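Local coordinates for penicillin binding protein 2X (Streptococcus thermophilus, PDB 5U47) that probably cross-links glycan strands of the septal cell wall as a penicillin-binding transpeptidase of the divisome, at residues V531-S536 / E540-V545; S247-N252 / Q418-F423; P493-Q496 / D501-V504; A224-F229 / L566-S571. The protein carries 1 engineered substitution. All blocks are in the same frame, centred on the assembly; numbering follows the deposited sequence.

In the fold
All four contacts lie in or against the five-stranded antiparallel sheet of the transpeptidase region. Contact 1 is the hairpin of strands 526-534 and 541-548, and it is held mainly by backbone hydrogen bonds. The other three have no hydrogen bond between their segments and rest on side-chain packing. Contact 2 sets helix 416-427 on one face of the neighbouring strand 245-252. Contact 3 closes a loop beside the edge strand 503-510, which pairs with strand 526-534 of contact 1. These three are buried. Contact 4 is only partly buried. It joins helices 224-241 and 558-572 on the other face, and a glutamate methylene packs on a phenylalanine ring there.

Contact 1 of 4, residues V531-S536 / E540-V545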
loop_
_atom_site.group_PDB
_atom_site.type_symbol
_atom_site.label_atom_id
_atom_site.label_comp_id
_atom_site.label_asym_id
_atom_site.label_seq_id
_atom_site.Cartn_x
_atom_site.Cartn_y
_atom_site.Cartn_z
ATOM N N VAL A 531 -11.358 -1.509 -14.755
ATOM C CA VAL A 531 -10.228 -0.596 -14.776
ATOM C C VAL A 531 -10.653 0.548 -15.676
ATOM O O VAL A 531 -11.330 0.309 -16.693
ATOM C CB VAL A 531 -8.927 -1.219 -15.282
ATOM C CG1 VAL A 531 -9.061 -1.770 -16.707
ATOM C CG2 VAL A 531 -7.801 -0.200 -15.185
ATOM N N ALA A 532 -10.314 1.774 -15.278
ATOM C CA ALA A 532 -10.652 2.974 -16.028
ATOM C C ALA A 532 -9.455 3.927 -16.022
ATOM O O ALA A 532 -8.739 4.039 -15.011
ATOM C CB ALA A 532 -11.870 3.644 -15.416
ATOM N N MET A 533 -9.229 4.571 -17.166
ATOM C CA MET A 533 -8.144 5.510 -17.362
ATOM C C MET A 533 -8.692 6.743 -18.059
ATOM O O MET A 533 -9.402 6.647 -19.052
ATOM C CB MET A 533 -7.013 4.887 -18.197
ATOM C CG MET A 533 -6.456 3.604 -17.597
ATOM S SD MET A 533 -5.214 2.866 -18.642
ATOM C CE MET A 533 -4.931 1.262 -17.899
ATOM N N VAL A 534 -8.364 7.908 -17.525
ATOM C CA VAL A 534 -8.881 9.139 -18.056
ATOM C C VAL A 534 -7.810 10.221 -17.971
ATOM O O VAL A 534 -6.999 10.204 -17.027
ATOM C CB VAL A 534 -10.154 9.554 -17.267
ATOM C CG1 VAL A 534 -9.819 9.922 -15.831
ATOM C CG2 VAL A 534 -10.886 10.699 -17.943
ATOM N N PRO A 535 -7.681 11.071 -18.993
ATOM C CA PRO A 535 -8.389 10.975 -20.273
ATOM C C PRO A 535 -7.767 9.813 -21.041
ATOM O O PRO A 535 -6.670 9.381 -20.710
ATOM C CB PRO A 535 -8.096 12.305 -20.969
ATOM C CG PRO A 535 -7.359 13.143 -19.996
ATOM C CD PRO A 535 -6.847 12.273 -18.896
ATOM N N SER A 536 -8.451 9.309 -22.053
ATOM C CA SER A 536 -7.996 8.111 -22.740
ATOM C C SER A 536 -6.662 8.216 -23.481
ATOM O O SER A 536 -5.800 7.354 -23.345
ATOM C CB SER A 536 -9.085 7.624 -23.702
ATOM O OG SER A 536 -8.631 6.493 -24.420
ATOM N N GLU A 540 -4.205 10.557 -17.002
ATOM C CA GLU A 540 -3.767 11.243 -15.802
ATOM C C GLU A 540 -3.985 10.340 -14.601
ATOM O O GLU A 540 -3.129 10.286 -13.714
ATOM C CB GLU A 540 -4.537 12.549 -15.605
ATOM C CG GLU A 540 -4.356 13.577 -16.716
ATOM C CD GLU A 540 -2.981 14.222 -16.720
ATOM O OE1 GLU A 540 -2.289 14.190 -15.676
ATOM O OE2 GLU A 540 -2.601 14.791 -17.761
ATOM N N TYR A 541 -5.110 9.631 -14.588
ATOM C CA TYR A 541 -5.490 8.759 -13.495
ATOM C C TYR A 541 -5.964 7.375 -13.970
ATOM O O TYR A 541 -6.543 7.218 -15.066
ATOM C CB TYR A 541 -6.600 9.422 -12.630
ATOM C CG TYR A 541 -6.176 10.777 -12.150
ATOM C CD1 TYR A 541 -5.189 10.919 -11.172
ATOM C CD2 TYR A 541 -6.679 11.921 -12.730
ATOM C CE1 TYR A 541 -4.749 12.172 -10.777
ATOM C CE2 TYR A 541 -6.238 13.169 -12.345
ATOM C CZ TYR A 541 -5.283 13.293 -11.381
ATOM O OH TYR A 541 -4.876 14.550 -11.025
ATOM N N ILE A 542 -5.678 6.382 -13.131
ATOM C CA ILE A 542 -6.112 5.010 -13.308
ATOM C C ILE A 542 -6.943 4.692 -12.060
ATOM O O ILE A 542 -6.557 5.053 -10.931
ATOM C CB ILE A 542 -4.941 3.994 -13.283
ATOM C CG1 ILE A 542 -3.926 4.278 -14.388
ATOM C CG2 ILE A 542 -5.462 2.559 -13.436
ATOM C CD1 ILE A 542 -2.587 3.583 -14.146
ATOM N N MET A 543 -8.064 4.021 -12.257
ATOM C CA MET A 543 -8.868 3.557 -11.138
ATOM C C MET A 543 -9.205 2.086 -11.352
ATOM O O MET A 543 -9.547 1.669 -12.465
ATOM C CB MET A 543 -10.125 4.395 -10.978
ATOM C CG MET A 543 -10.897 4.051 -9.727
ATOM S SD MET A 543 -12.178 5.269 -9.386
ATOM C CE MET A 543 -12.668 4.708 -7.763
ATOM N N TYR A 544 -9.113 1.305 -10.288
ATOM C CA TYR A 544 -9.408 -0.134 -10.338
ATOM C C TYR A 544 -10.346 -0.472 -9.202
ATOM O O TYR A 544 -10.053 -0.164 -8.035
ATOM C CB TYR A 544 -8.103 -0.917 -10.242
ATOM C CG TYR A 544 -8.196 -2.426 -10.266
ATOM C CD1 TYR A 544 -8.899 -3.092 -11.264
ATOM C CD2 TYR A 544 -7.465 -3.191 -9.381
ATOM C CE1 TYR A 544 -8.933 -4.479 -11.320
ATOM C CE2 TYR A 544 -7.503 -4.582 -9.425
ATOM C CZ TYR A 544 -8.227 -5.220 -10.403
ATOM O OH TYR A 544 -8.263 -6.602 -10.452
ATOM N N VAL A 545 -11.462 -1.118 -9.536
ATOM C CA VAL A 545 -12.491 -1.467 -8.564
ATOM C C VAL A 545 -12.846 -2.926 -8.684
ATOM O O VAL A 545 -12.936 -3.439 -9.806
ATOM C CB VAL A 545 -13.756 -0.610 -8.798
ATOM C CG1 VAL A 545 -14.854 -0.956 -7.801
ATOM C CG2 VAL A 545 -13.407 0.860 -8.711
#
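V531 lays its methyl CG2 beside CG2 of I542, 4.0 Å away, with both side chains pointing the same way. V531 CG1 sits between N and the carbonyl carbon (chi1 59°), which puts CG2 opposite N, beside I542. I542 is also flanked by M533, whose CG lies 4.1 Å from I542 CG1. V531 CB meets the Y544 ring obliquely. These four residues share one face of the sheet, which helix 416-427 covers. On the other face A532, Y541 and M543 meet helix 558-572, and V534 packs on V497 and N500.

The two strands run antiparallel at 164°. A532 N reaches M543 O at 2.9 Å, and M543 N reaches A532 O at 2.8 Å. Toward the turn, V534 N donates to Y541 O. V534 O accepts two bonds, from E540 N at 2.8 Å and from Y541 N at 3.1 Å. The E540 donor is tilted 32° out of the carbonyl plane, while Y541 N comes nearly end-on. E540 and Y541 both stand opposite V534, a classic beta bulge. The V534-P535 peptide bond is cis, and P535 CD touches E540 CG at 3.6 Å.

Backbone bonds thus fix the register, the doubly gripped V534 carbonyl holds the bulge, and apolar side chains pack on the I542 face.

Contact 2 of 4, residues S247-N252 / Q418-F423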
loop_
_atom_site.group_PDB
_atom_site.type_symbol
_atom_site.label_atom_id
_atom_site.label_comp_id
_atom_site.label_asym_id
_atom_site.label_seq_id
_atom_site.Cartn_x
_atom_site.Cartn_y
_atom_site.Cartn_z
ATOM N N SER A 247 -12.872 -3.591 -3.256
ATOM C CA SER A 247 -11.705 -2.749 -3.183
ATOM C C SER A 247 -11.787 -1.690 -4.270
ATOM O O SER A 247 -12.459 -1.873 -5.275
ATOM C CB SER A 247 -10.439 -3.569 -3.363
ATOM O OG SER A 247 -10.381 -4.067 -4.685
ATOM N N ALA A 248 -11.092 -0.589 -4.042
ATOM C CA ALA A 248 -10.989 0.508 -5.003
ATOM C C ALA A 248 -9.703 1.258 -4.760
ATOM O O ALA A 248 -9.403 1.609 -3.594
ATOM C CB ALA A 248 -12.148 1.445 -4.859
ATOM N N THR A 249 -8.959 1.523 -5.838
ATOM C CA THR A 249 -7.724 2.258 -5.762
ATOM C C THR A 249 -7.587 3.212 -6.937
ATOM O O THR A 249 -7.899 2.859 -8.079
ATOM C CB THR A 249 -6.514 1.292 -5.727
ATOM O OG1 THR A 249 -6.592 0.482 -4.549
ATOM C CG2 THR A 249 -5.204 2.038 -5.691
ATOM N N VAL A 250 -7.123 4.420 -6.641
ATOM C CA VAL A 250 -6.851 5.432 -7.659
ATOM C C VAL A 250 -5.331 5.647 -7.705
ATOM O O VAL A 250 -4.693 5.855 -6.669
ATOM C CB VAL A 250 -7.540 6.761 -7.330
ATOM C CG1 VAL A 250 -7.222 7.828 -8.400
ATOM C CG2 VAL A 250 -9.033 6.565 -7.198
ATOM N N VAL A 251 -4.769 5.644 -8.907
ATOM C CA VAL A 251 -3.328 5.794 -9.108
ATOM C C VAL A 251 -3.052 6.871 -10.131
ATOM O O VAL A 251 -3.800 7.024 -11.114
ATOM C CB VAL A 251 -2.717 4.465 -9.635
ATOM C CG1 VAL A 251 -1.231 4.591 -9.923
ATOM C CG2 VAL A 251 -2.946 3.332 -8.624
ATOM N N ASN A 252 -1.975 7.615 -9.905
ATOM C CA ASN A 252 -1.506 8.620 -10.858
ATOM C C ASN A 252 -0.883 7.823 -12.004
ATOM O O ASN A 252 0.100 7.095 -11.822
ATOM C CB ASN A 252 -0.479 9.556 -10.207
ATOM C CG ASN A 252 0.031 10.623 -11.162
ATOM O OD1 ASN A 252 0.355 10.344 -12.320
ATOM N ND2 ASN A 252 0.099 11.851 -10.678
ATOM N N GLN A 418 -0.294 -6.078 -8.140
ATOM C CA GLN A 418 0.290 -6.590 -9.406
ATOM C C GLN A 418 -0.515 -6.084 -10.615
ATOM O O GLN A 418 0.052 -5.695 -11.649
ATOM C CB GLN A 418 0.366 -8.109 -9.408
ATOM C CG GLN A 418 1.454 -8.654 -8.507
ATOM C CD GLN A 418 1.459 -10.158 -8.449
ATOM O OE1 GLN A 418 0.396 -10.789 -8.423
ATOM N NE2 GLN A 418 2.655 -10.748 -8.388
ATOM N N MET A 419 -1.843 -6.054 -10.473
ATOM C CA MET A 419 -2.669 -5.522 -11.538
ATOM C C MET A 419 -2.389 -4.038 -11.747
ATOM O O MET A 419 -2.269 -3.583 -12.877
ATOM C CB MET A 419 -4.162 -5.757 -11.267
ATOM C CG MET A 419 -4.564 -7.234 -11.273
ATOM S SD MET A 419 -4.201 -8.091 -12.826
ATOM C CE MET A 419 -5.254 -7.231 -13.988
ATOM N N LEU A 420 -2.287 -3.278 -10.659
ATOM C CA LEU A 420 -2.010 -1.842 -10.765
ATOM C C LEU A 420 -0.692 -1.591 -11.487
ATOM O O LEU A 420 -0.610 -0.715 -12.342
ATOM C CB LEU A 420 -1.997 -1.171 -9.380
ATOM C CG LEU A 420 -3.337 -1.202 -8.602
ATOM C CD1 LEU A 420 -3.148 -0.589 -7.216
ATOM C CD2 LEU A 420 -4.439 -0.453 -9.350
ATOM N N ARG A 421 0.322 -2.359 -11.113
ATOM C CA ARG A 421 1.643 -2.248 -11.716
ATOM C C ARG A 421 1.554 -2.491 -13.242
ATOM O O ARG A 421 2.106 -1.726 -14.030
ATOM C CB ARG A 421 2.583 -3.257 -11.073
ATOM C CG ARG A 421 3.974 -3.298 -11.667
ATOM C CD ARG A 421 4.874 -4.295 -10.942
ATOM N NE ARG A 421 4.317 -5.632 -11.011
ATOM C CZ ARG A 421 4.808 -6.726 -10.414
ATOM N NH1 ARG A 421 4.165 -7.870 -10.548
ATOM N NH2 ARG A 421 5.909 -6.697 -9.691
ATOM N N ALA A 422 0.828 -3.527 -13.638
ATOM C CA ALA A 422 0.664 -3.869 -15.056
ATOM C C ALA A 422 -0.081 -2.764 -15.786
ATOM O O ALA A 422 0.303 -2.386 -16.907
ATOM C CB ALA A 422 -0.070 -5.197 -15.201
ATOM N N PHE A 423 -1.133 -2.230 -15.140
ATOM C CA PHE A 423 -1.909 -1.148 -15.742
ATOM C C PHE A 423 -1.072 0.108 -16.012
ATOM O O PHE A 423 -1.362 0.847 -16.967
ATOM C CB PHE A 423 -3.131 -0.752 -14.897
ATOM C CG PHE A 423 -4.205 -1.819 -14.796
ATOM C CD1 PHE A 423 -4.588 -2.572 -15.902
ATOM C CD2 PHE A 423 -4.898 -1.996 -13.609
ATOM C CE1 PHE A 423 -5.610 -3.528 -15.805
ATOM C CE2 PHE A 423 -5.912 -2.949 -13.506
ATOM C CZ PHE A 423 -6.257 -3.714 -14.604
#
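Apolar contacts carry the whole interaction between T249, V251 and L420. L420 projects from helix 416-427 toward the strand. Its CD1 leans mainly on T249, 3.7 Å from T249 CG2 and 4.1 Å from T249 CB, and also nears V251 CG2. Its CD2 meets V251, 4.1 Å from V251 CG2. L420 meets both strand side chains at a slant. T249 turns its methyl to the helix because OG1 takes the place beside the backbone N (chi1 -62°). V251 offers CG2, the methyl beside its own N. The closest CA atoms, of V251 and L420, are 7.9 Å apart, so the backbones stay well separated.

No hydrogen bond joins the two segments. The hydroxyl of T249 is hydrogen-bonded to Q416 on the same helix and to T261 on the next strand. Its polar end is therefore satisfied beside an apolar contact.

Other residues complete the layers. V250 points away from L420 and packs on L226 of helix 224-241. Y544 also touches L420, while M419 and F423 reach helix 297-308. A central antiparallel sheet with helices against both faces is the hallmark of the penicillin-binding transpeptidase and beta-lactamase fold.

Contact 3 of 4, residues P493-Q496 / D501-V504. Engineered in segment 501-504: T503 (natural residue Ala).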
loop_
_atom_site.group_PDB
_atom_site.type_symbol
_atom_site.label_atom_id
_atom_site.label_comp_id
_atom_site.label_asym_id
_atom_site.label_seq_id
_atom_site.Cartn_x
_atom_site.Cartn_y
_atom_site.Cartn_z
ATOM N N PRO A 493 -22.335 5.696 -22.298
ATOM C CA PRO A 493 -21.452 4.841 -21.500
ATOM C C PRO A 493 -21.787 4.856 -20.008
ATOM O O PRO A 493 -22.241 5.880 -19.476
ATOM C CB PRO A 493 -20.068 5.460 -21.709
ATOM C CG PRO A 493 -20.176 6.200 -22.999
ATOM C CD PRO A 493 -21.578 6.720 -23.036
ATOM N N ILE A 494 -21.573 3.724 -19.352
ATOM C CA ILE A 494 -21.756 3.639 -17.906
ATOM C C ILE A 494 -20.760 4.566 -17.220
ATOM O O ILE A 494 -21.136 5.353 -16.341
ATOM C CB ILE A 494 -21.546 2.202 -17.393
ATOM C CG1 ILE A 494 -22.688 1.308 -17.894
ATOM C CG2 ILE A 494 -21.464 2.172 -15.865
ATOM C CD1 ILE A 494 -22.512 -0.164 -17.555
ATOM N N ILE A 495 -19.497 4.465 -17.620
ATOM C CA ILE A 495 -18.443 5.275 -17.018
ATOM C C ILE A 495 -18.224 6.567 -17.804
ATOM O O ILE A 495 -17.853 6.549 -18.972
ATOM C CB ILE A 495 -17.149 4.467 -16.825
ATOM C CG1 ILE A 495 -17.435 3.332 -15.827
ATOM C CG2 ILE A 495 -16.041 5.365 -16.268
ATOM C CD1 ILE A 495 -16.278 2.396 -15.569
ATOM N N GLN A 496 -18.480 7.683 -17.126
ATOM C CA GLN A 496 -18.329 8.999 -17.701
ATOM C C GLN A 496 -17.552 9.885 -16.736
ATOM O O GLN A 496 -17.724 9.778 -15.522
ATOM C CB GLN A 496 -19.710 9.613 -17.984
ATOM C CG GLN A 496 -20.528 8.854 -19.022
ATOM C CD GLN A 496 -21.878 9.482 -19.298
ATOM O OE1 GLN A 496 -22.045 10.696 -19.180
ATOM N NE2 GLN A 496 -22.841 8.667 -19.691
ATOM N N ASP A 501 -13.089 11.201 -23.099
ATOM C CA ASP A 501 -13.125 9.827 -23.563
ATOM C C ASP A 501 -12.497 9.042 -22.409
ATOM O O ASP A 501 -11.485 9.471 -21.831
ATOM C CB ASP A 501 -12.279 9.616 -24.816
ATOM C CG ASP A 501 -12.905 10.196 -26.069
ATOM O OD1 ASP A 501 -14.154 10.305 -26.170
ATOM O OD2 ASP A 501 -12.128 10.515 -26.982
ATOM N N VAL A 502 -13.086 7.901 -22.081
ATOM C CA VAL A 502 -12.606 7.099 -20.973
ATOM C C VAL A 502 -12.263 5.702 -21.471
ATOM O O VAL A 502 -13.056 5.045 -22.139
ATOM C CB VAL A 502 -13.650 6.988 -19.847
ATOM C CG1 VAL A 502 -13.008 6.417 -18.596
ATOM C CG2 VAL A 502 -14.266 8.357 -19.522
ATOM N N THR A 503 -11.067 5.280 -21.129
ATOM C CA THR A 503 -10.522 3.970 -21.484
ATOM C C THR A 503 -10.947 3.004 -20.379
ATOM O O THR A 503 -10.527 3.146 -19.218
ATOM C CB THR A 503 -8.989 4.117 -21.617
ATOM O OG1 THR A 503 -8.705 4.595 -22.938
ATOM C CG2 THR A 503 -8.220 2.820 -21.359
ATOM N N VAL A 504 -11.796 2.032 -20.713
ATOM C CA VAL A 504 -12.282 1.117 -19.700
ATOM C C VAL A 504 -12.267 -0.344 -20.129
ATOM O O VAL A 504 -12.281 -0.652 -21.319
ATOM C CB VAL A 504 -13.722 1.489 -19.318
ATOM C CG1 VAL A 504 -13.781 2.922 -18.794
ATOM C CG2 VAL A 504 -14.650 1.351 -20.530
#
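The loop after strand 492-493 folds back over the start of strand 503-510, the edge strand of the transpeptidase sheet. I495 makes most of the contact. It points toward segment 501-504 and meets V502, just before the strand, and V504, within it. Its methyl CG2 is 4.0 Å from CG1 of V502. Its terminal CD1 is 4.1 Å from CG1 of V504, and the same V504 methyl stands 4.2 Å from I495 CG2. V504 CG1 therefore nestles against both branches of the isoleucine.

The two valines are met differently. The I495 side chain stands nearly perpendicular to that of V502, but runs alongside that of V504 with the reverse direction. V502 presents CG1, which is anti to its backbone N (chi1 -167°). Its other methyl, CG2, faces the loop backbone and lies 4.1 Å from I495 O.

No hydrogen bond joins the two segments. Within the loop, Q496 NE2 donates to P493 O at 2.9 Å with an N-H...O angle of 166°. The bond lies in the carbonyl plane and close to the plane of the Q496 amide, which favours this rotation of the amide.

T503, an engineered residue in place of the natural alanine, lies between the two valines in sequence and packs on M473 and I474 of helix 463-478. I495 also touches V530 on the sheet and V562 on helix 558-572. The contact is thus a small apolar core at the beginning of a sheet-edge strand. In penicillin-binding proteins this strand typically carries the KTG-type motif, consistent with the sequence here.

Contact 4 of 4, residues A224-F229 / L566-S571; sequences APLQTF and LEEAMS
Segments 224-229 and 566-571, of helices 224-241 and 558-572, run antiparallel; their axes come within 10.1 Å at 164°. They belong to the helical layer on one face of the central sheet in the penicillin-binding transpeptidase fold, one helix preceding the first sheet strand and the other following the last.

F229 and E568 form the outer part of the contact. E568 CB lies over one face of the F229 ring, 4.2 Å from its centroid and 17° off the ring normal. This methylene makes the CH-pi contact. The glutamate chain bends at chi2, so that the carboxylate plane lies roughly parallel over the ring. The two planes are 16° apart, with E568 OE1 4.1 Å from F229 CE1.

L226 forms the inner part. Its CD1 approaches A569 N at 4.0 Å and A569 CB at 4.3 Å, and it also meets E568 CB. The first torsion of L226 swings CG away from its own N, which carries the methyl across to the other helix. L226 also touches L259 and A260 of strand 258-264.

No hydrogen bond joins the two segments. Within the first, T228 N and T228 OG1 both donate to A224 O, from opposite faces of its plane. Within the second, S571 OG donates to E568 O at 2.7 Å.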
loop_
_atom_site.group_PDB
_atom_site.type_symbol
_atom_site.label_atom_id
_atom_site.label_comp_id
_atom_site.label_asym_id
_atom_site.label_seq_id
_atom_site.Cartn_x
_atom_site.Cartn_y
_atom_site.Cartn_z
ATOM N N ALA A 224 -5.962 13.140 1.134
ATOM C CA ALA A 224 -7.082 13.031 2.078
ATOM C C ALA A 224 -8.444 13.421 1.504
ATOM O O ALA A 224 -9.418 12.686 1.723
ATOM C CB ALA A 224 -6.793 13.754 3.395
ATOM N N PRO A 225 -8.532 14.548 0.749
ATOM C CA PRO A 225 -9.829 14.909 0.157
ATOM C C PRO A 225 -10.378 13.838 -0.779
ATOM O O PRO A 225 -11.566 13.484 -0.712
ATOM C CB PRO A 225 -9.519 16.198 -0.641
ATOM C CG PRO A 225 -8.288 16.765 -0.002
ATOM C CD PRO A 225 -7.522 15.603 0.554
ATOM N N LEU A 226 -9.519 13.314 -1.653
ATOM C CA LEU A 226 -9.948 12.285 -2.590
ATOM C C LEU A 226 -10.315 11.014 -1.843
ATOM O O LEU A 226 -11.324 10.374 -2.152
ATOM C CB LEU A 226 -8.853 11.970 -3.607
ATOM C CG LEU A 226 -9.251 10.970 -4.693
ATOM C CD1 LEU A 226 -10.378 11.549 -5.527
ATOM C CD2 LEU A 226 -8.062 10.623 -5.570
ATOM N N GLN A 227 -9.481 10.643 -0.878
ATOM C CA GLN A 227 -9.723 9.436 -0.076
ATOM C C GLN A 227 -11.068 9.515 0.647
ATOM O O GLN A 227 -11.815 8.546 0.651
ATOM C CB GLN A 227 -8.609 9.236 0.934
ATOM C CG GLN A 227 -8.759 7.990 1.811
ATOM C CD GLN A 227 -8.416 6.686 1.083
ATOM O OE1 GLN A 227 -7.411 6.602 0.363
ATOM N NE2 GLN A 227 -9.202 5.656 1.327
ATOM N N THR A 228 -11.357 10.667 1.261
ATOM C CA THR A 228 -12.625 10.895 1.987
ATOM C C THR A 228 -13.801 10.707 1.055
ATOM O O THR A 228 -14.777 10.039 1.385
ATOM C CB THR A 228 -12.635 12.298 2.663
ATOM O OG1 THR A 228 -11.573 12.344 3.618
ATOM C CG2 THR A 228 -13.945 12.588 3.393
ATOM N N PHE A 229 -13.669 11.244 -0.143
ATOM C CA PHE A 229 -14.698 11.134 -1.152
ATOM C C PHE A 229 -14.862 9.683 -1.607
ATOM O O PHE A 229 -15.987 9.212 -1.768
ATOM C CB PHE A 229 -14.338 12.051 -2.318
ATOM C CG PHE A 229 -15.413 12.220 -3.306
ATOM C CD1 PHE A 229 -16.346 13.228 -3.164
ATOM C CD2 PHE A 229 -15.484 11.393 -4.404
ATOM C CE1 PHE A 229 -17.350 13.391 -4.096
ATOM C CE2 PHE A 229 -16.477 11.542 -5.332
ATOM C CZ PHE A 229 -17.421 12.539 -5.181
ATOM N N LEU A 566 -13.308 9.729 -10.153
ATOM C CA LEU A 566 -12.443 10.257 -11.221
ATOM C C LEU A 566 -12.743 11.712 -11.560
ATOM O O LEU A 566 -11.823 12.458 -11.906
ATOM C CB LEU A 566 -12.494 9.392 -12.486
ATOM C CG LEU A 566 -11.795 8.056 -12.352
ATOM C CD1 LEU A 566 -11.883 7.292 -13.647
ATOM C CD2 LEU A 566 -10.334 8.234 -11.942
ATOM N N GLU A 567 -14.011 12.122 -11.478
ATOM C CA GLU A 567 -14.360 13.526 -11.708
ATOM C C GLU A 567 -13.772 14.392 -10.587
ATOM O O GLU A 567 -13.271 15.489 -10.844
ATOM C CB GLU A 567 -15.875 13.740 -11.846
ATOM C CG GLU A 567 -16.386 13.328 -13.218
ATOM C CD GLU A 567 -17.857 13.596 -13.440
ATOM O OE1 GLU A 567 -18.606 13.806 -12.454
ATOM O OE2 GLU A 567 -18.261 13.611 -14.621
ATOM N N GLU A 568 -13.817 13.884 -9.353
ATOM C CA GLU A 568 -13.242 14.615 -8.226
ATOM C C GLU A 568 -11.739 14.742 -8.430
ATOM O O GLU A 568 -11.186 15.808 -8.222
ATOM C CB GLU A 568 -13.529 13.914 -6.892
ATOM C CG GLU A 568 -13.166 14.752 -5.657
ATOM C CD GLU A 568 -14.030 16.004 -5.483
ATOM O OE1 GLU A 568 -15.096 16.126 -6.144
ATOM O OE2 GLU A 568 -13.641 16.874 -4.673
ATOM N N ALA A 569 -11.090 13.656 -8.861
ATOM C CA ALA A 569 -9.647 13.670 -9.097
ATOM C C ALA A 569 -9.261 14.707 -10.142
ATOM O O ALA A 569 -8.301 15.477 -9.951
ATOM C CB ALA A 569 -9.147 12.302 -9.529
ATOM N N MET A 570 -10.000 14.704 -11.255
ATOM C CA MET A 570 -9.759 15.676 -12.324
ATOM C C MET A 570 -10.007 17.117 -11.852
ATOM O O MET A 570 -9.257 18.019 -12.213
ATOM C CB MET A 570 -10.610 15.368 -13.560
ATOM C CG MET A 570 -10.215 14.102 -14.300
ATOM S SD MET A 570 -8.575 14.149 -15.063
ATOM C CE MET A 570 -8.831 15.310 -16.391
ATOM N N SER A 571 -11.034 17.334 -11.029
ATOM C CA SER A 571 -11.339 18.685 -10.565
ATOM C C SER A 571 -10.272 19.251 -9.608
ATOM O O SER A 571 -10.177 20.468 -9.464
ATOM C CB SER A 571 -12.704 18.737 -9.866
ATOM O OG SER A 571 -12.627 18.084 -8.605
#